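Local coordinates for protein LamCAT (Aquimarina, PDB 6JH5) that probably hydrolyses the beta-1,3-glucan laminarin, as a marine bacterial laminarinase of glycoside hydrolase family 16, at residues S77-G81 with I162-A166. Residues are numbered along the deposited sequence; the frame is centred on the assembly and turned at random.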
loop_
_atom_site.group_PDB
_atom_site.type_symbol
_atom_site.label_atom_id
_atom_site.label_comp_id
_atom_site.label_asym_id
_atom_site.label_seq_id
_atom_site.Cartn_x
_atom_site.Cartn_y
_atom_site.Cartn_z
ATOM N N SER A 77 4.697 -1.578 -14.098
ATOM C CA SER A 77 5.215 -0.401 -13.371
ATOM C C SER A 77 5.030 0.843 -14.227
ATOM O O SER A 77 4.796 0.729 -15.399
ATOM C CB SER A 77 6.607 -0.548 -12.902
ATOM O OG SER A 77 7.454 -0.566 -14.001
ATOM N N TRP A 78 4.965 1.979 -13.547
ATOM C CA TRP A 78 4.637 3.257 -14.202
ATOM C C TRP A 78 5.491 4.412 -13.676
ATOM O O TRP A 78 5.811 4.430 -12.533
ATOM C CB TRP A 78 3.166 3.582 -13.927
ATOM C CG TRP A 78 2.224 2.489 -14.318
ATOM C CD1 TRP A 78 1.577 2.345 -15.508
ATOM C CD2 TRP A 78 1.805 1.392 -13.499
ATOM N NE1 TRP A 78 0.809 1.223 -15.489
ATOM C CE2 TRP A 78 0.935 0.613 -14.278
ATOM C CE3 TRP A 78 2.097 0.985 -12.207
ATOM C CZ2 TRP A 78 0.342 -0.536 -13.790
ATOM C CZ3 TRP A 78 1.523 -0.156 -11.725
ATOM C CH2 TRP A 78 0.656 -0.903 -12.507
ATOM N N LYS A 79 5.775 5.354 -14.563
ATOM C CA LYS A 79 6.432 6.617 -14.187
ATOM C C LYS A 79 5.410 7.705 -14.462
ATOM O O LYS A 79 5.114 7.922 -15.602
ATOM C CB LYS A 79 7.665 6.877 -15.043
ATOM C CG LYS A 79 8.366 8.175 -14.686
ATOM C CD LYS A 79 9.579 8.318 -15.543
ATOM C CE LYS A 79 10.104 9.714 -15.672
ATOM N NZ LYS A 79 11.402 9.705 -16.379
ATOM N N TYR A 80 4.824 8.219 -13.378
ATOM C CA TYR A 80 3.792 9.277 -13.300
ATOM C C TYR A 80 2.413 8.664 -13.569
ATOM O O TYR A 80 2.329 7.644 -14.215
ATOM C CB TYR A 80 4.086 10.424 -14.267
ATOM C CG TYR A 80 5.457 11.020 -14.119
ATOM C CD1 TYR A 80 6.032 11.189 -12.882
ATOM C CD2 TYR A 80 6.184 11.398 -15.224
ATOM C CE1 TYR A 80 7.298 11.722 -12.750
ATOM C CE2 TYR A 80 7.443 11.948 -15.109
ATOM C CZ TYR A 80 8.011 12.097 -13.864
ATOM O OH TYR A 80 9.253 12.617 -13.760
ATOM N N GLY A 81 1.375 9.346 -13.115
ATOM C CA GLY A 81 0.011 8.883 -13.403
ATOM C C GLY A 81 -0.932 9.118 -12.245
ATOM O O GLY A 81 -0.527 9.714 -11.304
ATOM N N ILE A 162 -3.623 8.824 -5.741
ATOM C CA ILE A 162 -2.525 9.803 -5.907
ATOM C C ILE A 162 -2.561 10.299 -7.345
ATOM O O ILE A 162 -2.964 9.576 -8.175
ATOM C CB ILE A 162 -1.111 9.286 -5.584
ATOM C CG1 ILE A 162 -0.753 8.019 -6.355
ATOM C CG2 ILE A 162 -0.934 9.149 -4.082
ATOM C CD1 ILE A 162 0.718 7.759 -6.466
ATOM N N GLU A 163 -2.180 11.551 -7.516
ATOM C CA GLU A 163 -1.901 12.127 -8.846
ATOM C C GLU A 163 -0.417 12.460 -8.779
ATOM O O GLU A 163 -0.029 13.109 -7.885
ATOM C CB GLU A 163 -2.800 13.312 -9.174
ATOM C CG GLU A 163 -4.234 12.906 -9.416
ATOM C CD GLU A 163 -5.103 14.094 -9.750
ATOM O OE1 GLU A 163 -4.560 15.153 -9.913
ATOM O OE2 GLU A 163 -6.280 13.930 -9.789
ATOM N N TRP A 164 0.337 11.952 -9.731
ATOM C CA TRP A 164 1.803 12.081 -9.684
ATOM C C TRP A 164 2.305 12.545 -11.046
ATOM O O TRP A 164 1.944 11.980 -12.014
ATOM C CB TRP A 164 2.326 10.704 -9.293
ATOM C CG TRP A 164 3.773 10.383 -9.454
ATOM C CD1 TRP A 164 4.857 11.189 -9.293
ATOM C CD2 TRP A 164 4.287 9.083 -9.756
ATOM N NE1 TRP A 164 6.005 10.477 -9.478
ATOM C CE2 TRP A 164 5.684 9.191 -9.781
ATOM C CE3 TRP A 164 3.695 7.851 -10.017
ATOM C CZ2 TRP A 164 6.488 8.096 -10.062
ATOM C CZ3 TRP A 164 4.491 6.780 -10.297
ATOM C CH2 TRP A 164 5.868 6.906 -10.325
ATOM N N ASP A 165 3.103 13.583 -11.028
ATOM C CA ASP A 165 3.746 14.082 -12.258
ATOM C C ASP A 165 5.184 14.461 -11.917
ATOM O O ASP A 165 5.610 14.264 -10.843
ATOM C CB ASP A 165 2.928 15.141 -12.993
ATOM C CG ASP A 165 2.904 16.524 -12.368
ATOM O OD1 ASP A 165 3.625 16.750 -11.435
ATOM O OD2 ASP A 165 2.112 17.326 -12.834
ATOM N N ALA A 166 5.866 15.066 -12.875
ATOM C CA ALA A 166 7.285 15.435 -12.691
ATOM C C ALA A 166 7.451 16.524 -11.629
ATOM O O ALA A 166 8.554 16.713 -11.203
ATOM C CB ALA A 166 7.858 15.897 -14.007
#
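Gly81 and Trp164 form an antiparallel hydrogen-bonded pair where strand 81-88 begins and strand 158-164 ends, within the beta-sandwich (jelly-roll) fold of family 16 glycoside hydrolases. The pair illustrates how the start of a strand can be held by backbone bonds and aromatic contacts together. Two bonds close it: Gly81 N donates to Trp164 O at 2.9 Å, nearly straight at 164°, and Trp164 N donates back to Gly81 O in a more bent bond.

The aromatic contacts follow from the rotation of Trp164, whose CG lies anti to the backbone N (chi1 166°), laying the indole against the backbone of Lys79 and Tyr80. That backbone lies over one indole face, with Tyr80 N 3.4 Å from Trp164 CZ3 and Tyr80 CA making a CH-pi contact 4.0 Å from the centroid of the five-membered ring. The phenol of Tyr80 turns its edge to that face in a T-shaped stack, planes at 81°, led by Tyr80 CD1 at 3.5 Å from Trp164 NE1. The same NE1 is hydrogen-bonded to Phe193 O. With an alanine here instead of Trp164, the Tyr80 edge and the loop backbone would probably lose the surface they rest on, and Phe193 O its mate.

Packing around the phenol is two-sided: Lys79 CG sits over the centre of one face, while the backbone of Asp165 and Ala166 crosses the other. His194 ND1 hydrogen-bonds to the phenol's hydroxyl, fixing its far end. The methyl CB of Ala166 packs against this end of the ring, 3.8 Å from Tyr80 CZ, with Tyr80 OH a van der Waals neighbour at 3.6 Å.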